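Local coordinates for protein dermonecrotic toxin (Pasteurella multocida, PDB 2EBF) that is the C-terminal region of a mitogenic dermonecrotic toxin that induces bone resorption and is associated with severe progressive atrophic rhinitis in pigs, at residues Arg189-Ala194 with Lys204-Asp209. Residues are numbered along the deposited sequence; the frame is centred on the assembly and turned at random.
Sequences RGYAGA and KYVIED. With GLC (alpha-D-glucopyranose), chain B; GLC (alpha-D-glucopyranose), chain C.
The irregular loop 189-194 passes the short strand 205-207 with the CA atoms of Tyr191 and Val206 6.1 Å apart, and no hydrogen bond joins the two segments. With CG anti to the backbone N (chi1 -179°), the Tyr191 ring turns one face to Val206. Val206 CG1 sits over that face in a CH-pi contact, 3.7 Å from the centroid and 8° off the normal. On the opposite face Gly193 N lies 3.5 Å above the ring plane, over its centre. The loop thus curls round its own tyrosine, and Tyr191 OH donates to Ala194 O at 2.8 Å. Strand 205-207 is an edge strand of a small antiparallel sheet in the C2 region of the toxin, next to strand 260-263. Both Tyr191 and Val206 also touch Tyr262 there. Glu208, just past the strand, meets the ring edge: its CD is 3.7 Å from Tyr191 CE1, with the carboxylate nearly perpendicular to the ring. A water accepts from Ala192 N at 3.0 Å and bonds weakly to Glu208 OE1. Arg189, Gly190 and Ala192 belong to a glycan pocket, where glucose O6 of chain B donates to Arg189 O at 2.7 Å.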
loop_
_atom_site.group_PDB
_atom_site.type_symbol
_atom_site.label_atom_id
_atom_site.label_comp_id
_atom_site.label_asym_id
_atom_site.label_seq_id
_atom_site.Cartn_x
_atom_site.Cartn_y
_atom_site.Cartn_z
ATOM N N ARG A 189 -2.375 -23.717 4.794
ATOM C CA ARG A 189 -2.698 -25.043 5.324
ATOM C C ARG A 189 -4.038 -25.032 6.058
ATOM O O ARG A 189 -4.341 -25.947 6.815
ATOM C CB ARG A 189 -1.590 -25.530 6.267
ATOM C CG ARG A 189 -0.201 -25.679 5.622
ATOM C CD ARG A 189 -0.063 -26.986 4.874
ATOM N NE ARG A 189 1.249 -27.132 4.237
ATOM C CZ ARG A 189 1.541 -26.754 2.993
ATOM N NH1 ARG A 189 0.621 -26.188 2.219
ATOM N NH2 ARG A 189 2.763 -26.938 2.522
ATOM N N GLY A 190 -4.831 -23.991 5.830
ATOM C CA GLY A 190 -6.082 -23.800 6.551
ATOM C C GLY A 190 -7.272 -24.455 5.886
ATOM O O GLY A 190 -7.134 -25.481 5.206
ATOM N N TYR A 191 -8.438 -23.841 6.068
ATOM C CA TYR A 191 -9.714 -24.442 5.702
ATOM C C TYR A 191 -10.270 -23.885 4.393
ATOM O O TYR A 191 -10.431 -22.681 4.242
ATOM C CB TYR A 191 -10.712 -24.234 6.848
ATOM C CG TYR A 191 -12.089 -24.821 6.639
ATOM C CD1 TYR A 191 -12.307 -26.192 6.744
ATOM C CD2 TYR A 191 -13.185 -23.999 6.374
ATOM C CE1 TYR A 191 -13.579 -26.733 6.565
ATOM C CE2 TYR A 191 -14.453 -24.525 6.199
ATOM C CZ TYR A 191 -14.646 -25.892 6.296
ATOM O OH TYR A 191 -15.907 -26.420 6.118
ATOM N N ALA A 192 -10.564 -24.775 3.453
ATOM C CA ALA A 192 -11.080 -24.366 2.150
ATOM C C ALA A 192 -12.531 -24.789 1.940
ATOM O O ALA A 192 -13.079 -24.625 0.849
ATOM C CB ALA A 192 -10.208 -24.921 1.050
ATOM N N GLY A 193 -13.154 -25.327 2.983
ATOM C CA GLY A 193 -14.498 -25.886 2.864
ATOM C C GLY A 193 -15.594 -24.842 2.945
ATOM O O GLY A 193 -15.322 -23.641 2.926
ATOM N N ALA A 194 -16.838 -25.307 3.046
ATOM C CA ALA A 194 -17.991 -24.418 3.091
ATOM C C ALA A 194 -18.359 -24.029 4.518
ATOM O O ALA A 194 -18.023 -24.735 5.469
ATOM C CB ALA A 194 -19.176 -25.055 2.382
ATOM N N LYS A 204 -13.499 -16.251 10.432
ATOM C CA LYS A 204 -12.102 -15.999 10.111
ATOM C C LYS A 204 -11.298 -17.301 10.106
ATOM O O LYS A 204 -10.487 -17.526 9.206
ATOM C CB LYS A 204 -11.501 -14.993 11.097
ATOM C CG LYS A 204 -12.190 -13.638 11.092
ATOM C CD LYS A 204 -11.619 -12.719 12.161
ATOM C CE LYS A 204 -12.457 -11.453 12.322
ATOM N NZ LYS A 204 -12.303 -10.510 11.175
ATOM N N TYR A 205 -11.539 -18.153 11.103
ATOM C CA TYR A 205 -10.795 -19.401 11.258
ATOM C C TYR A 205 -11.714 -20.604 11.463
ATOM O O TYR A 205 -12.778 -20.497 12.080
ATOM C CB TYR A 205 -9.779 -19.302 12.403
ATOM C CG TYR A 205 -9.115 -17.937 12.526
ATOM C CD1 TYR A 205 -9.578 -17.004 13.452
ATOM C CD2 TYR A 205 -8.036 -17.579 11.709
ATOM C CE1 TYR A 205 -8.991 -15.745 13.570
ATOM C CE2 TYR A 205 -7.431 -16.315 11.820
ATOM C CZ TYR A 205 -7.919 -15.403 12.758
ATOM O OH TYR A 205 -7.347 -14.149 12.899
ATOM N N VAL A 206 -11.302 -21.742 10.916
ATOM C CA VAL A 206 -12.022 -22.993 11.123
ATOM C C VAL A 206 -11.041 -24.086 11.490
ATOM O O VAL A 206 -10.021 -24.269 10.822
ATOM C CB VAL A 206 -12.849 -23.423 9.882
ATOM C CG1 VAL A 206 -13.531 -24.778 10.115
ATOM C CG2 VAL A 206 -13.893 -22.384 9.543
ATOM N N ILE A 207 -11.345 -24.793 12.575
ATOM C CA ILE A 207 -10.698 -26.059 12.861
ATOM C C ILE A 207 -11.678 -27.125 12.369
ATOM O O ILE A 207 -12.754 -27.318 12.947
ATOM C CB ILE A 207 -10.353 -26.225 14.369
ATOM C CG1 ILE A 207 -9.171 -25.329 14.769
ATOM C CG2 ILE A 207 -9.981 -27.670 14.676
ATOM C CD1 ILE A 207 -9.458 -23.832 14.792
ATOM N N GLU A 208 -11.305 -27.785 11.275
ATOM C CA GLU A 208 -12.199 -28.687 10.555
ATOM C C GLU A 208 -12.539 -29.943 11.365
ATOM O O GLU A 208 -13.697 -30.346 11.435
ATOM C CB GLU A 208 -11.588 -29.059 9.196
ATOM C CG GLU A 208 -12.440 -30.000 8.353
ATOM C CD GLU A 208 -11.977 -30.106 6.909
ATOM O OE1 GLU A 208 -10.815 -29.754 6.613
ATOM O OE2 GLU A 208 -12.783 -30.548 6.062
ATOM N N ASP A 209 -11.521 -30.549 11.971
ATOM C CA ASP A 209 -11.710 -31.740 12.791
ATOM C C ASP A 209 -11.290 -31.471 14.232
ATOM O O ASP A 209 -10.102 -31.373 14.540
ATOM C CB ASP A 209 -10.926 -32.920 12.205
ATOM C CG ASP A 209 -11.296 -34.254 12.837
ATOM O OD1 ASP A 209 -10.991 -35.290 12.216
ATOM O OD2 ASP A 209 -11.888 -34.282 13.940
HETATM C C1 GLC B . -3.559 -27.235 2.228
HETATM C C2 GLC B . -2.440 -27.971 1.490
HETATM C C3 GLC B . -2.549 -29.477 1.717
HETATM C C4 GLC B . -2.583 -29.803 3.215
HETATM C C5 GLC B . -3.625 -28.971 3.961
HETATM C C6 GLC B . -3.405 -29.101 5.463
HETATM O O2 GLC B . -2.481 -27.661 0.088
HETATM O O3 GLC B . -1.432 -30.125 1.102
HETATM O O4 GLC B . -2.890 -31.192 3.406
HETATM O O5 GLC B . -3.563 -27.580 3.618
HETATM O O6 GLC B . -4.512 -28.521 6.161
HETATM C C1 GLC C . -5.828 -26.559 1.917
HETATM C C2 GLC C . -7.210 -27.202 1.761
HETATM C C3 GLC C . -7.473 -27.546 0.292
HETATM C C4 GLC C . -7.283 -26.315 -0.602
HETATM C C5 GLC C . -5.930 -25.625 -0.353
HETATM C C6 GLC C . -5.823 -24.279 -1.080
HETATM O O1 GLC C . -4.818 -27.524 1.614
HETATM O O2 GLC C . -7.331 -28.380 2.578
HETATM O O3 GLC C . -8.809 -28.038 0.149
HETATM O O4 GLC C . -7.433 -26.688 -1.974
HETATM O O5 GLC C . -5.697 -25.414 1.050
HETATM O O6 GLC C . -6.721 -23.298 -0.529
HETATM O O HOH W 1 -10.413 -27.703 3.850
#